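Local coordinates for protein oxalate biosynthetic component 1 (Burkholderia thailandensis, PDB 5IKY) that is a bifunctional enzyme of quorum sensing-dependent oxalate production, combining a serine hydrolase activity with an additional lyase activity, at residues 783-786 against 787-790; 846-849 against 850-853; 1058-1061 against 1062-1066. All coordinates share one frame; numbering follows the deposited sequence.

Interaction 1 (783-786 against 787-790)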
loop_
_atom_site.group_PDB
_atom_site.type_symbol
_atom_site.label_atom_id
_atom_site.label_comp_id
_atom_site.label_asym_id
_atom_site.label_seq_id
_atom_site.Cartn_x
_atom_site.Cartn_y
_atom_site.Cartn_z
ATOM N N LEU A 783 -8.034 -32.636 2.977
ATOM C CA LEU A 783 -7.891 -32.418 4.412
ATOM C C LEU A 783 -8.886 -31.368 4.899
ATOM O O LEU A 783 -9.306 -30.506 4.129
ATOM C CB LEU A 783 -6.459 -31.992 4.742
ATOM C CG LEU A 783 -5.375 -33.028 4.445
ATOM C CD1 LEU A 783 -3.996 -32.447 4.703
ATOM C CD2 LEU A 783 -5.592 -34.281 5.275
ATOM N N PRO A 784 -9.273 -31.440 6.181
ATOM C CA PRO A 784 -10.237 -30.473 6.716
ATOM C C PRO A 784 -9.619 -29.104 6.984
ATOM O O PRO A 784 -8.433 -29.008 7.303
ATOM C CB PRO A 784 -10.690 -31.124 8.024
ATOM C CG PRO A 784 -9.520 -31.934 8.452
ATOM C CD PRO A 784 -8.903 -32.457 7.183
ATOM N N SER A 785 -10.423 -28.056 6.844
ATOM C CA SER A 785 -10.005 -26.719 7.239
ATOM C C SER A 785 -10.509 -26.439 8.650
ATOM O O SER A 785 -10.913 -27.356 9.363
ATOM C CB SER A 785 -10.524 -25.667 6.257
ATOM O OG SER A 785 -11.935 -25.716 6.151
ATOM N N THR A 786 -10.489 -25.173 9.047
ATOM C CA THR A 786 -10.883 -24.792 10.399
ATOM C C THR A 786 -12.388 -24.935 10.696
ATOM O O THR A 786 -12.753 -25.487 11.736
ATOM C CB THR A 786 -10.450 -23.342 10.706
ATOM O OG1 THR A 786 -9.031 -23.227 10.554
ATOM C CG2 THR A 786 -10.833 -22.956 12.127
ATOM N N PRO A 787 -13.272 -24.450 9.800
ATOM C CA PRO A 787 -14.686 -24.523 10.190
ATOM C C PRO A 787 -15.343 -25.881 9.942
ATOM O O PRO A 787 -16.495 -26.075 10.332
ATOM C CB PRO A 787 -15.334 -23.453 9.311
ATOM C CG PRO A 787 -14.521 -23.477 8.071
ATOM C CD PRO A 787 -13.105 -23.750 8.510
ATOM N N THR A 788 -14.629 -26.804 9.305
ATOM C CA THR A 788 -15.216 -28.090 8.940
ATOM C C THR A 788 -15.142 -29.113 10.071
ATOM O O THR A 788 -14.367 -30.069 10.007
ATOM C CB THR A 788 -14.532 -28.679 7.692
ATOM O OG1 THR A 788 -13.152 -28.939 7.980
ATOM C CG2 THR A 788 -14.628 -27.707 6.526
ATOM N N THR A 789 -15.957 -28.911 11.103
ATOM C CA THR A 789 -16.022 -29.842 12.226
ATOM C C THR A 789 -17.269 -30.721 12.143
ATOM O O THR A 789 -18.143 -30.496 11.306
ATOM C CB THR A 789 -16.008 -29.103 13.576
ATOM O OG1 THR A 789 -16.938 -28.014 13.538
ATOM C CG2 THR A 789 -14.618 -28.557 13.866
ATOM N N ASN A 790 -17.344 -31.723 13.014
ATOM C CA ASN A 790 -18.416 -32.713 12.959
ATOM C C ASN A 790 -19.730 -32.212 13.552
ATOM O O ASN A 790 -20.067 -32.533 14.693
ATOM C CB ASN A 790 -17.982 -33.994 13.679
ATOM C CG ASN A 790 -18.822 -35.200 13.291
ATOM O OD1 ASN A 790 -19.957 -35.066 12.832
ATOM N ND2 ASN A 790 -18.265 -36.392 13.480
#

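Interaction 2 (846-849 against 850-853)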
loop_
_atom_site.group_PDB
_atom_site.type_symbol
_atom_site.label_atom_id
_atom_site.label_comp_id
_atom_site.label_asym_id
_atom_site.label_seq_id
_atom_site.Cartn_x
_atom_site.Cartn_y
_atom_site.Cartn_z
ATOM N N THR A 846 -16.155 -29.073 23.300
ATOM C CA THR A 846 -16.540 -28.810 21.918
ATOM C C THR A 846 -15.381 -28.191 21.135
ATOM O O THR A 846 -14.639 -27.361 21.660
ATOM C CB THR A 846 -17.771 -27.875 21.850
ATOM O OG1 THR A 846 -18.839 -28.433 22.625
ATOM C CG2 THR A 846 -18.238 -27.692 20.415
ATOM N N VAL A 847 -15.225 -28.609 19.882
ATOM C CA VAL A 847 -14.183 -28.064 19.018
ATOM C C VAL A 847 -14.711 -26.882 18.210
ATOM O O VAL A 847 -15.584 -27.043 17.357
ATOM C CB VAL A 847 -13.632 -29.129 18.051
ATOM C CG1 VAL A 847 -12.637 -28.505 17.085
ATOM C CG2 VAL A 847 -12.992 -30.270 18.824
ATOM N N ILE A 848 -14.181 -25.696 18.490
ATOM C CA ILE A 848 -14.571 -24.492 17.766
ATOM C C ILE A 848 -13.394 -23.904 16.995
ATOM O O ILE A 848 -12.292 -24.457 17.010
ATOM C CB ILE A 848 -15.142 -23.417 18.710
ATOM C CG1 ILE A 848 -14.157 -23.123 19.844
ATOM C CG2 ILE A 848 -16.484 -23.864 19.271
ATOM C CD1 ILE A 848 -14.623 -22.037 20.787
ATOM N N GLU A 849 -13.637 -22.783 16.326
ATOM C CA GLU A 849 -12.631 -22.157 15.476
ATOM C C GLU A 849 -11.368 -21.786 16.254
ATOM O O GLU A 849 -10.253 -22.023 15.789
ATOM C CB GLU A 849 -13.214 -20.915 14.796
ATOM C CG GLU A 849 -12.169 -19.899 14.365
ATOM C CD GLU A 849 -12.751 -18.519 14.110
ATOM O OE1 GLU A 849 -12.898 -17.743 15.080
ATOM O OE2 GLU A 849 -13.052 -18.208 12.939
ATOM N N ALA A 850 -11.549 -21.225 17.447
ATOM C CA ALA A 850 -10.422 -20.815 18.278
ATOM C C ALA A 850 -9.562 -22.008 18.688
ATOM O O ALA A 850 -8.358 -21.866 18.904
ATOM C CB ALA A 850 -10.917 -20.069 19.511
ATOM N N SER A 851 -10.184 -23.178 18.800
ATOM C CA SER A 851 -9.460 -24.401 19.129
ATOM C C SER A 851 -8.452 -24.732 18.034
ATOM O O SER A 851 -7.310 -25.096 18.314
ATOM C CB SER A 851 -10.428 -25.573 19.323
ATOM O OG SER A 851 -11.485 -25.236 20.205
ATOM N N MET A 852 -8.886 -24.600 16.785
ATOM C CA MET A 852 -8.039 -24.910 15.640
ATOM C C MET A 852 -6.986 -23.829 15.421
ATOM O O MET A 852 -5.858 -24.119 15.021
ATOM C CB MET A 852 -8.890 -25.082 14.379
ATOM C CG MET A 852 -9.969 -26.161 14.481
ATOM S SD MET A 852 -9.338 -27.850 14.391
ATOM C CE MET A 852 -9.052 -28.231 16.119
ATOM N N LEU A 853 -7.362 -22.581 15.683
ATOM C CA LEU A 853 -6.439 -21.463 15.546
ATOM C C LEU A 853 -5.308 -21.567 16.564
ATOM O O LEU A 853 -4.150 -21.301 16.243
ATOM C CB LEU A 853 -7.182 -20.134 15.698
ATOM C CG LEU A 853 -8.036 -19.741 14.491
ATOM C CD1 LEU A 853 -8.931 -18.563 14.802
ATOM C CD2 LEU A 853 -7.148 -19.407 13.325
#

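Interaction 3 (1058-1061 against 1062-1066)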
loop_
_atom_site.group_PDB
_atom_site.type_symbol
_atom_site.label_atom_id
_atom_site.label_comp_id
_atom_site.label_asym_id
_atom_site.label_seq_id
_atom_site.Cartn_x
_atom_site.Cartn_y
_atom_site.Cartn_z
ATOM N N LEU A 1058 -5.785 -12.013 -4.501
ATOM C CA LEU A 1058 -7.128 -12.328 -4.964
ATOM C C LEU A 1058 -8.020 -11.094 -4.964
ATOM O O LEU A 1058 -8.122 -10.391 -3.959
ATOM C CB LEU A 1058 -7.753 -13.420 -4.092
ATOM C CG LEU A 1058 -6.924 -14.690 -3.890
ATOM C CD1 LEU A 1058 -7.662 -15.672 -2.993
ATOM C CD2 LEU A 1058 -6.581 -15.329 -5.228
ATOM N N LEU A 1059 -8.665 -10.839 -6.096
ATOM C CA LEU A 1059 -9.591 -9.720 -6.208
ATOM C C LEU A 1059 -10.969 -10.107 -5.692
ATOM O O LEU A 1059 -11.385 -11.260 -5.814
ATOM C CB LEU A 1059 -9.688 -9.243 -7.658
ATOM C CG LEU A 1059 -8.457 -8.534 -8.230
ATOM C CD1 LEU A 1059 -8.741 -8.011 -9.631
ATOM C CD2 LEU A 1059 -8.006 -7.407 -7.310
ATOM N N ASP A 1060 -11.673 -9.144 -5.105
ATOM C CA ASP A 1060 -13.049 -9.370 -4.682
ATOM C C ASP A 1060 -13.999 -8.859 -5.764
ATOM O O ASP A 1060 -13.569 -8.556 -6.877
ATOM C CB ASP A 1060 -13.325 -8.696 -3.330
ATOM C CG ASP A 1060 -13.473 -7.186 -3.436
ATOM O OD1 ASP A 1060 -12.965 -6.597 -4.409
ATOM O OD2 ASP A 1060 -14.093 -6.586 -2.532
ATOM N N ASP A 1061 -15.282 -8.752 -5.435
ATOM C CA ASP A 1061 -16.280 -8.325 -6.411
ATOM C C ASP A 1061 -16.109 -6.860 -6.817
ATOM O O ASP A 1061 -16.509 -6.462 -7.911
ATOM C CB ASP A 1061 -17.689 -8.557 -5.864
ATOM C CG ASP A 1061 -17.969 -10.022 -5.585
ATOM O OD1 ASP A 1061 -17.234 -10.881 -6.117
ATOM O OD2 ASP A 1061 -18.926 -10.315 -4.835
ATOM N N HIS A 1062 -15.510 -6.063 -5.939
ATOM C CA HIS A 1062 -15.293 -4.648 -6.221
ATOM C C HIS A 1062 -13.855 -4.383 -6.654
ATOM O O HIS A 1062 -13.379 -3.247 -6.583
ATOM C CB HIS A 1062 -15.632 -3.798 -4.996
ATOM C CG HIS A 1062 -16.983 -4.084 -4.418
ATOM N ND1 HIS A 1062 -18.139 -3.522 -4.916
ATOM C CD2 HIS A 1062 -17.361 -4.869 -3.383
ATOM C CE1 HIS A 1062 -19.172 -3.952 -4.213
ATOM N NE2 HIS A 1062 -18.727 -4.770 -3.276
ATOM N N ALA A 1063 -13.177 -5.441 -7.097
ATOM C CA ALA A 1063 -11.766 -5.387 -7.488
ATOM C C ALA A 1063 -10.872 -4.911 -6.340
ATOM O O ALA A 1063 -9.789 -4.370 -6.566
ATOM C CB ALA A 1063 -11.583 -4.494 -8.715
ATOM N N ARG A 1064 -11.333 -5.116 -5.110
ATOM C CA ARG A 1064 -10.553 -4.781 -3.924
ATOM C C ARG A 1064 -9.870 -6.031 -3.374
ATOM O O ARG A 1064 -9.694 -7.013 -4.095
ATOM C CB ARG A 1064 -11.444 -4.137 -2.861
ATOM C CG ARG A 1064 -11.874 -2.719 -3.201
ATOM C CD ARG A 1064 -10.663 -1.812 -3.365
ATOM N NE ARG A 1064 -11.036 -0.432 -3.659
ATOM C CZ ARG A 1064 -10.537 0.277 -4.666
ATOM N NH1 ARG A 1064 -9.642 -0.264 -5.482
ATOM N NH2 ARG A 1064 -10.933 1.528 -4.861
ATOM N N LEU A 1065 -9.496 -5.998 -2.099
ATOM C CA LEU A 1065 -8.704 -7.080 -1.522
ATOM C C LEU A 1065 -9.395 -7.802 -0.365
ATOM O O LEU A 1065 -8.785 -8.641 0.299
ATOM C CB LEU A 1065 -7.351 -6.540 -1.052
ATOM C CG LEU A 1065 -6.434 -5.989 -2.146
ATOM C CD1 LEU A 1065 -5.147 -5.441 -1.542
ATOM C CD2 LEU A 1065 -6.139 -7.062 -3.186
ATOM N N ASP A 1066 -10.662 -7.482 -0.128
ATOM C CA ASP A 1066 -11.422 -8.139 0.932
ATOM C C ASP A 1066 -11.762 -9.575 0.535
ATOM O O ASP A 1066 -11.724 -9.922 -0.649
ATOM C CB ASP A 1066 -12.701 -7.357 1.243
ATOM C CG ASP A 1066 -13.321 -7.755 2.571
ATOM O OD1 ASP A 1066 -12.840 -8.730 3.188
ATOM O OD2 ASP A 1066 -14.292 -7.094 2.998
#

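Interaction 1 (783-786 against 787-790)
T788 folds its side chain back over S785, and here the two halves of the loop are closely packed. The hydroxyl OG1 of T788 donates to the carbonyl O of S785 across 3.1 Å, arriving from above the carbonyl plane, about 50° out of it, and well to one side of the C=O direction. The T788 hydroxyl sits between its own backbone N and carbonyl carbon (chi1 63°), which turns it inward over the preceding residues, and the same oxygen lies 3.3 Å from CB of P784. The other branch, CG2, stands anti to the carbonyl carbon and meets OG of S785 at 3.4 Å. That serine oxygen also rests on the P787 ring, 3.3 Å from its CD atom, so it touches both the proline methylene and the threonine methyl, the two about a right angle apart as seen from it. S785, T786 and T788 are all buried here.

Beyond this cluster the fit slackens. CG2 of T789 comes no nearer than 4.2 Å to O of T786, and P787 is partly exposed, although its ring also touches L797 of helix 792-813. T786 makes its polar contact elsewhere: OG1 is hydrogen-bonded to OG of S936, just past the end of strand 929-935.

After P787 the chain makes an inverse gamma turn centred on T788, across which the backbone N of T789 makes a weak bond to O of P787. The whole loop links strand 780-782 to helix 792-813. In the alpha/beta-hydrolase fold, the loop after the corresponding strand commonly helps form the oxyanion hole, though this enzyme's is unusual and the loop's part in it stays open; the bond from T786 to S936 places this one beside the turn where that fold usually carries its nucleophile.

Interaction 2 (846-849 against 850-853)
E849 and L853, one helical turn apart, lie against each other along the first turn of helix 849-860. E849 has more of its surface buried by this contact than any other residue in it. Its CG is carried anti to the backbone N (chi1 157°) and the chain runs out extended, so the aliphatic part passes obliquely over the leucine and CG comes within 3.5 Å of CD1 of L853. Their backbones are joined as well: N of L853 donates to O of E849 at 2.9 Å. At its far end the carboxylate makes a long, weak ion pair with R999, while the E849 backbone N is hydrogen-bonded to E612.

A850 follows, also buried; its CB meets CD1 of I848 loosely at 4.4 Å. I848 itself holds the N-cap position. Its N-H reaches OG of S851 at 3.2 Å with an N-H...O angle of 159°, the half of a capping box in which the third helical residue serves the N-cap amide. The other half is not made by a side chain, since I848 has none that is polar; instead its carbonyl O takes a weak bond from N of S851, at 3.0 Å. OG of S851 also lies 3.4 Å from CG1 of I848.

Upstream of the cap, V847 closes over the turn, CG1 meeting CE of M852 at 3.7 Å. The two side chains cross at about a right angle, the methionine being bent at its middle bonds to get there.

The segment leads from strand 832-836 into helix 849-860. Helix 715-734 packs on I848, S851 and L853, through L731, R727 and Y723 among others, while E871 of helix 870-879 touches both V847 and M852.

Interaction 3 (1058-1061 against 1062-1066)
OD1 of D1060 faces two backbone N-H groups, those of H1062 and R1064. H1062 N makes a weak bond to it at 3.0 Å, and R1064 N points to the same oxygen, modelled so close that the length is doubtful although the pairing is plausible. Residues D1060 to A1063 form a type I beta turn, closed by A1063 N to D1060 O at 3.1 Å. A1063 takes a left-handed helical backbone (phi 59°, psi 25°), and N of D1060 bonds back to O of R1064 at 3.1 Å; together these features fit a type I turn with a G1 bulge.

The D1060 carboxyl stands between its own N and carbonyl carbon (chi1 75°), which swings it over the turn. There it lies alongside the R1064 side chain, touching it at CB rather than at the guanidinium. R1064 O also receives a CH...O contact from CA of L1059, and the leucine's CD2 rests 3.6 Å from O of A1063.

L1059 packs further on C1023 of helix 1015-1025. OD2 of D1060 meets the exposed H1062 ring at its edge, in the ring plane, 3.8 Å from CD2.

In the fold
The three contacts come one after another along the chain, none nested within another and none crossing. Interaction 1 shapes the loop between strand 780-782 and helix 792-813. Interaction 2, after strand 832-836, starts helix 849-860. The two touch: CG2 of T786 packs on CB of M852, 3.7 Å away, and T789 meets V847, so the loop lies against the beginning of that helix. Interaction 3 closes a turn between strand 1049-1054, next to the edge strand 1038-1043 of the same mixed sheet, and helix 1071-1076. Its centre is about 25 Å from that of interaction 1, and it touches neither of the others.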